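Local coordinates for CBS domain-containing protein CBSX2 (Arabidopsis thaliana, PDB 3SL7) that probably regulates the chloroplast thioredoxin system through its pair of CBS domains and thereby modulates plant development, at residues V134-A137 against L141-I144; A121-E126 against R130-V135; L40-I43 against L49-V52. All blocks are in the same frame, centred on the assembly; numbering follows the deposited sequence.

Contact 1: V134-A137 against L141-I144; sequences VVDA and LIGI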
loop_
_atom_site.group_PDB
_atom_site.type_symbol
_atom_site.label_atom_id
_atom_site.label_comp_id
_atom_site.label_asym_id
_atom_site.label_seq_id
_atom_site.Cartn_x
_atom_site.Cartn_y
_atom_site.Cartn_z
ATOM N N VAL A 134 -2.897 -1.125 17.277
ATOM C CA VAL A 134 -3.888 -1.054 18.356
ATOM C C VAL A 134 -3.530 -2.144 19.343
ATOM O O VAL A 134 -3.354 -3.305 18.962
ATOM C CB VAL A 134 -5.313 -1.259 17.834
ATOM C CG1 VAL A 134 -6.348 -0.917 18.929
ATOM C CG2 VAL A 134 -5.544 -0.404 16.604
ATOM N N VAL A 135 -3.393 -1.767 20.609
ATOM C CA VAL A 135 -3.063 -2.722 21.645
ATOM C C VAL A 135 -4.173 -2.869 22.687
ATOM O O VAL A 135 -5.057 -2.013 22.815
ATOM C CB VAL A 135 -1.742 -2.344 22.347
ATOM C CG1 VAL A 135 -0.593 -2.294 21.325
ATOM C CG2 VAL A 135 -1.882 -1.008 23.051
ATOM N N ASP A 136 -4.125 -3.970 23.424
ATOM C CA ASP A 136 -5.010 -4.174 24.555
ATOM C C ASP A 136 -4.319 -3.764 25.842
ATOM O O ASP A 136 -3.239 -3.207 25.801
ATOM C CB ASP A 136 -5.474 -5.626 24.636
ATOM C CG ASP A 136 -4.347 -6.593 24.943
ATOM O OD1 ASP A 136 -3.232 -6.174 25.346
ATOM O OD2 ASP A 136 -4.594 -7.801 24.782
ATOM N N ALA A 137 -4.946 -4.052 26.984
ATOM C CA ALA A 137 -4.479 -3.520 28.258
ATOM C C ALA A 137 -3.151 -4.148 28.643
ATOM O O ALA A 137 -2.424 -3.624 29.485
ATOM C CB ALA A 137 -5.521 -3.762 29.351
ATOM N N LEU A 141 -0.684 -6.722 20.576
ATOM C CA LEU A 141 -1.189 -6.204 19.316
ATOM C C LEU A 141 -2.540 -6.834 19.006
ATOM O O LEU A 141 -2.632 -8.050 18.878
ATOM C CB LEU A 141 -0.214 -6.562 18.202
ATOM C CG LEU A 141 -0.607 -6.067 16.823
ATOM C CD1 LEU A 141 -0.683 -4.554 16.865
ATOM C CD2 LEU A 141 0.423 -6.537 15.785
ATOM N N ILE A 142 -3.589 -6.025 18.889
ATOM C CA ILE A 142 -4.908 -6.590 18.603
ATOM C C ILE A 142 -5.461 -6.081 17.282
ATOM O O ILE A 142 -6.462 -6.573 16.772
ATOM C CB ILE A 142 -5.919 -6.337 19.738
ATOM C CG1 ILE A 142 -6.081 -4.841 20.001
ATOM C CG2 ILE A 142 -5.491 -7.059 21.005
ATOM C CD1 ILE A 142 -7.222 -4.514 20.997
ATOM N N GLY A 143 -4.787 -5.095 16.710
ATOM C CA GLY A 143 -5.208 -4.587 15.427
ATOM C C GLY A 143 -4.298 -3.483 14.960
ATOM O O GLY A 143 -3.325 -3.130 15.617
ATOM N N ILE A 144 -4.625 -2.916 13.815
ATOM C CA ILE A 144 -3.911 -1.753 13.361
ATOM C C ILE A 144 -4.909 -0.800 12.722
ATOM O O ILE A 144 -5.877 -1.232 12.097
ATOM C CB ILE A 144 -2.733 -2.152 12.396
ATOM C CG1 ILE A 144 -1.786 -0.984 12.176
ATOM C CG2 ILE A 144 -3.244 -2.670 11.054
ATOM C CD1 ILE A 144 -0.415 -1.428 11.672
#
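Ile142 places CG1 between its backbone N and carbonyl carbon (chi1 58°), which folds that branch over the facing strand, with CG1 3.3 Å from Val134 O. Val134 has CG1 anti to its own N (chi1 -169°), and the two branches cross at about a right angle, Val134 CG1 being 4.1 Å from Ile142 CG1. The gamma methyl CG2 of Ile142 rests 3.9 Å from Asp136 CB, while the terminal methyl CD1 reaches the carbonyl of Val135. Here the backbone forms a classic beta bulge in the 131-135/141-146 hairpin of the second CBS domain. Two residues, Ile142 and Gly143, sit opposite the single Val134: Val134 O accepts from Ile142 N at 2.7 Å and from Gly143 N at 3.2 Å, the first bond being the straighter. Val134 N returns a 2.6 Å bond to Gly143 O, arriving from above the carbonyl plane. With an alanine in place of Ile142, Val134 and Asp136 would probably lose apolar cover, opening a gap beside the twice hydrogen-bonded Val134 O. Asp136 directs OD1 to Lys140 N, and Leu141, on the opposite sheet face to Val134, brings CD1 to 3.6 Å from Val134 O.

Contact 2: A121-E126 against R130-V135; sequences ARLLLE and RRLPVV. With ACT (acetate ion), chain C.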
loop_
_atom_site.group_PDB
_atom_site.type_symbol
_atom_site.label_atom_id
_atom_site.label_comp_id
_atom_site.label_asym_id
_atom_site.label_seq_id
_atom_site.Cartn_x
_atom_site.Cartn_y
_atom_site.Cartn_z
ATOM N N ALA A 121 -7.354 9.401 14.148
ATOM C CA ALA A 121 -7.139 9.842 12.780
ATOM C C ALA A 121 -6.040 10.907 12.714
ATOM O O ALA A 121 -5.168 10.868 11.848
ATOM C CB ALA A 121 -8.441 10.364 12.188
ATOM N N ARG A 122 -6.096 11.854 13.643
ATOM C CA ARG A 122 -5.109 12.919 13.747
ATOM C C ARG A 122 -3.708 12.338 13.910
ATOM O O ARG A 122 -2.759 12.769 13.258
ATOM C CB ARG A 122 -5.461 13.788 14.957
ATOM C CG ARG A 122 -5.002 15.231 14.886
ATOM C CD ARG A 122 -5.819 16.086 15.858
ATOM N NE ARG A 122 -7.252 15.994 15.573
ATOM C CZ ARG A 122 -8.186 16.756 16.134
ATOM N NH1 ARG A 122 -7.846 17.680 17.024
ATOM N NH2 ARG A 122 -9.464 16.597 15.802
ATOM N N LEU A 123 -3.597 11.346 14.789
ATOM C CA LEU A 123 -2.323 10.723 15.116
ATOM C C LEU A 123 -1.705 10.003 13.937
ATOM O O LEU A 123 -0.489 10.014 13.778
ATOM C CB LEU A 123 -2.518 9.706 16.230
ATOM C CG LEU A 123 -2.051 9.866 17.680
ATOM C CD1 LEU A 123 -0.769 10.679 17.911
ATOM C CD2 LEU A 123 -3.180 10.165 18.672
ATOM N N LEU A 124 -2.534 9.340 13.136
ATOM C CA LEU A 124 -2.036 8.639 11.956
ATOM C C LEU A 124 -1.046 9.514 11.223
ATOM O O LEU A 124 -0.022 9.046 10.738
ATOM C CB LEU A 124 -3.170 8.308 10.996
ATOM C CG LEU A 124 -3.924 7.013 11.215
ATOM C CD1 LEU A 124 -5.018 6.873 10.159
ATOM C CD2 LEU A 124 -2.960 5.863 11.142
ATOM N N LEU A 125 -1.372 10.795 11.134
ATOM C CA LEU A 125 -0.559 11.715 10.356
ATOM C C LEU A 125 0.671 12.222 11.104
ATOM O O LEU A 125 1.512 12.906 10.526
ATOM C CB LEU A 125 -1.412 12.892 9.884
ATOM C CG LEU A 125 -2.549 12.574 8.903
ATOM C CD1 LEU A 125 -3.537 11.602 9.495
ATOM C CD2 LEU A 125 -3.261 13.845 8.478
ATOM N N GLU A 126 0.787 11.893 12.384
ATOM C CA GLU A 126 1.918 12.388 13.161
ATOM C C GLU A 126 3.038 11.356 13.291
ATOM O O GLU A 126 4.118 11.669 13.793
ATOM C CB GLU A 126 1.466 12.898 14.536
ATOM C CG GLU A 126 0.628 14.176 14.476
ATOM C CD GLU A 126 0.089 14.604 15.837
ATOM O OE1 GLU A 126 0.538 14.050 16.865
ATOM O OE2 GLU A 126 -0.789 15.495 15.877
ATOM N N ARG A 130 2.637 6.020 9.629
ATOM C CA ARG A 130 1.325 6.269 9.018
ATOM C C ARG A 130 0.295 5.162 9.275
ATOM O O ARG A 130 -0.669 5.000 8.526
ATOM C CB ARG A 130 1.473 6.476 7.517
ATOM C CG ARG A 130 2.322 7.683 7.133
ATOM C CD ARG A 130 1.555 8.987 7.301
ATOM N NE ARG A 130 0.977 9.435 6.037
ATOM C CZ ARG A 130 1.605 10.227 5.174
ATOM N NH1 ARG A 130 2.829 10.659 5.442
ATOM N NH2 ARG A 130 1.011 10.590 4.045
ATOM N N ARG A 131 0.527 4.376 10.312
ATOM C CA ARG A 131 -0.471 3.452 10.838
ATOM C C ARG A 131 -0.317 3.504 12.343
ATOM O O ARG A 131 0.736 3.894 12.835
ATOM C CB ARG A 131 -0.207 2.027 10.362
ATOM C CG ARG A 131 0.086 1.897 8.890
ATOM C CD ARG A 131 0.765 0.566 8.623
ATOM N NE ARG A 131 0.996 0.333 7.202
ATOM C CZ ARG A 131 2.075 0.742 6.538
ATOM N NH1 ARG A 131 3.028 1.422 7.158
ATOM N NH2 ARG A 131 2.197 0.472 5.247
ATOM N N LEU A 132 -1.356 3.106 13.069
ATOM C CA LEU A 132 -1.296 3.042 14.515
ATOM C C LEU A 132 -1.613 1.628 14.937
ATOM O O LEU A 132 -2.724 1.164 14.734
ATOM C CB LEU A 132 -2.297 4.004 15.149
ATOM C CG LEU A 132 -2.036 5.474 14.844
ATOM C CD1 LEU A 132 -3.249 6.327 15.229
ATOM C CD2 LEU A 132 -0.791 5.941 15.580
ATOM N N PRO A 133 -0.615 0.926 15.489
ATOM C CA PRO A 133 -0.922 -0.381 16.059
ATOM C C PRO A 133 -1.986 -0.178 17.139
ATOM O O PRO A 133 -1.978 0.847 17.823
ATOM C CB PRO A 133 0.402 -0.810 16.691
ATOM C CG PRO A 133 1.461 -0.061 15.913
ATOM C CD PRO A 133 0.811 1.272 15.605
ATOM N N VAL A 134 -2.897 -1.125 17.277
ATOM C CA VAL A 134 -3.888 -1.054 18.356
ATOM C C VAL A 134 -3.530 -2.144 19.343
ATOM O O VAL A 134 -3.354 -3.305 18.962
ATOM C CB VAL A 134 -5.313 -1.259 17.834
ATOM C CG1 VAL A 134 -6.348 -0.917 18.929
ATOM C CG2 VAL A 134 -5.544 -0.404 16.604
ATOM N N VAL A 135 -3.393 -1.767 20.609
ATOM C CA VAL A 135 -3.063 -2.722 21.645
ATOM C C VAL A 135 -4.173 -2.869 22.687
ATOM O O VAL A 135 -5.057 -2.013 22.815
ATOM C CB VAL A 135 -1.742 -2.344 22.347
ATOM C CG1 VAL A 135 -0.593 -2.294 21.325
ATOM C CG2 VAL A 135 -1.882 -1.008 23.051
HETATM C C ACT C . -1.336 -2.004 6.343
HETATM O O ACT C . -1.374 -1.172 5.413
HETATM O OXT ACT C . -0.354 -1.902 7.105
HETATM C CH3 ACT C . -2.405 -3.045 6.538
#
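Arg131, whose CA is touched by Leu124 CD2, turns an edge of its guanidinium to an acetate ion, with the acetate O in the guanidinium plane. Both bonds from NE are weak: Arg131 NE to acetate OXT is short at 2.6 Å but bent (126°), and Arg131 NE to acetate O is nearly straight (175°) but long at 3.3 Å. NH2 of the same group is hydrogen-bonded to Thr38 OG1, and Phe129 makes a cation-pi contact with the guanidinium.

The contact between helix 117-124 and strand 131-135 is made mainly by leucine side chains. In Leu124, CG is set anti to the carbonyl carbon (chi1 -87°), and CD2 drops onto the strand, 3.5 Å from Arg131 CA and 3.8 Å from Leu132 CG. Leu132 points toward the helix and sends CD1 to 3.6 Å from Leu123 CB. Leu132 CD1 also lies near Leu124 N, and the Leu124 and Leu132 side chains cross at a slant. Where the chain turns from helix to strand, Arg130 CA approaches Leu124 O at 3.5 Å in a nearly linear CA-H...O contact. No conventional hydrogen bond links the two segments. This is the helix-to-strand return of a beta-alpha-beta crossover running from strand 111-112. Ala121 of the helix packs on Phe85 of the second subunit, and Leu125 just after it on Lys83 of that subunit.

The chemistry is thus divided by the strand: leucine side chains hold the helix by apolar contact, whereas Arg131 points away from it and carries its charge to an anion. The acetate probably came from the crystallisation liquor; its position is consistent with a pocket that could accept an anionic group, though only weak bonds hold it here.

Contact 3: L40-I43 against L49-V52; sequences LPVI and LVGV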
loop_
_atom_site.group_PDB
_atom_site.type_symbol
_atom_site.label_atom_id
_atom_site.label_comp_id
_atom_site.label_asym_id
_atom_site.label_seq_id
_atom_site.Cartn_x
_atom_site.Cartn_y
_atom_site.Cartn_z
ATOM N N LEU A 40 5.240 -3.056 8.715
ATOM C CA LEU A 40 4.845 -4.209 9.515
ATOM C C LEU A 40 5.003 -3.903 10.984
ATOM O O LEU A 40 6.027 -3.346 11.393
ATOM C CB LEU A 40 5.764 -5.390 9.204
ATOM C CG LEU A 40 5.816 -5.926 7.777
ATOM C CD1 LEU A 40 7.130 -6.677 7.569
ATOM C CD2 LEU A 40 4.623 -6.824 7.504
ATOM N N PRO A 41 4.005 -4.288 11.794
ATOM C CA PRO A 41 4.205 -4.225 13.237
ATOM C C PRO A 41 5.165 -5.326 13.640
ATOM O O PRO A 41 5.165 -6.407 13.045
ATOM C CB PRO A 41 2.800 -4.504 13.805
ATOM C CG PRO A 41 2.072 -5.205 12.725
ATOM C CD PRO A 41 2.638 -4.708 11.430
ATOM N N VAL A 42 5.997 -5.046 14.632
ATOM C CA VAL A 42 6.896 -6.053 15.160
ATOM C C VAL A 42 6.416 -6.470 16.541
ATOM O O VAL A 42 6.198 -5.621 17.407
ATOM C CB VAL A 42 8.332 -5.507 15.251
ATOM C CG1 VAL A 42 9.327 -6.636 15.537
ATOM C CG2 VAL A 42 8.706 -4.779 13.928
ATOM N N ILE A 43 6.239 -7.769 16.739
ATOM C CA ILE A 43 5.827 -8.302 18.028
ATOM C C ILE A 43 6.906 -9.218 18.584
ATOM O O ILE A 43 7.828 -9.601 17.859
ATOM C CB ILE A 43 4.538 -9.132 17.896
ATOM C CG1 ILE A 43 4.735 -10.238 16.849
ATOM C CG2 ILE A 43 3.379 -8.239 17.511
ATOM C CD1 ILE A 43 3.693 -11.331 16.912
ATOM N N LEU A 49 3.415 -5.912 21.323
ATOM C CA LEU A 49 3.880 -5.007 20.277
ATOM C C LEU A 49 5.192 -4.400 20.753
ATOM O O LEU A 49 5.243 -3.789 21.817
ATOM C CB LEU A 49 2.829 -3.923 20.041
ATOM C CG LEU A 49 2.905 -2.938 18.870
ATOM C CD1 LEU A 49 3.743 -1.754 19.227
ATOM C CD2 LEU A 49 3.412 -3.616 17.613
ATOM N N VAL A 50 6.269 -4.601 19.998
ATOM C CA VAL A 50 7.569 -4.076 20.417
ATOM C C VAL A 50 8.120 -3.000 19.481
ATOM O O VAL A 50 9.043 -2.264 19.838
ATOM C CB VAL A 50 8.607 -5.198 20.608
ATOM C CG1 VAL A 50 8.082 -6.235 21.589
ATOM C CG2 VAL A 50 8.979 -5.838 19.261
ATOM N N GLY A 51 7.548 -2.904 18.288
ATOM C CA GLY A 51 8.014 -1.933 17.324
ATOM C C GLY A 51 7.274 -2.000 16.014
ATOM O O GLY A 51 6.305 -2.738 15.859
ATOM N N VAL A 52 7.726 -1.181 15.078
ATOM C CA VAL A 52 7.199 -1.182 13.726
ATOM C C VAL A 52 8.395 -1.070 12.795
ATOM O O VAL A 52 9.439 -0.534 13.174
ATOM C CB VAL A 52 6.236 0.007 13.483
ATOM C CG1 VAL A 52 5.008 -0.092 14.419
ATOM C CG2 VAL A 52 6.957 1.329 13.698
#
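Val42 O is gripped by two backbone donors, Val50 N at 2.8 Å and Gly51 N at 3.2 Å. The Val50 bond is the straighter (165° at the hydrogen against 145°), and both donors are tilted somewhat from the carbonyl plane. Two residues facing one define a classic beta bulge, and it shifts the register of the hairpin by one between Val42 and Ile43. Val42 N closes the hydrogen-bonded pair on Gly51 O at 2.6 Å, its donor standing above that carbonyl's plane.

Two methyl groups also come close to the shared oxygen. Val50 sets CG2 between its N and carbonyl carbon (chi1 -55°), which brings this methyl to 3.3 Å from Val42 O and to 3.8 Å from Val42 CG1, the two valines crossing at about a right angle. Leu49 CD2 approaches the same oxygen at 3.4 Å, and on the face it shares with Pro41 it also meets Pro41 CB. Val42 CB lies 3.5 Å from Gly51 O; a side chain on Gly51 would point to the same face as that of Val42, close beside it.

The hairpin, strands 39-43 and 49-54, belongs to the first CBS domain. Leu40 packs on Leu31 and Leu32 of helix 25-35, while Pro41 and Ile43 meet Leu141 of strand 141-146, and Leu49 and Val52 touch Pro133 of strand 131-135, joining this sheet to that of the second CBS domain.

Overall arrangement
Contact 3 comes first along the chain, in the first CBS domain; contact 2 and then contact 1 follow in the second, where they share Val134 and Val135 of strand 131-135. Their centres lie about 12 Å (1 and 2), about 11 Å (1 and 3) and about 13 Å (2 and 3) apart. Contacts 1 and 3 are equivalent bulged hairpins of the two domains, and they pack face to face across the domain boundary, where Val135, common to contacts 1 and 2, lies against Leu49 of contact 3. The two sheets are thereby pressed together, as expected for a CBS pair.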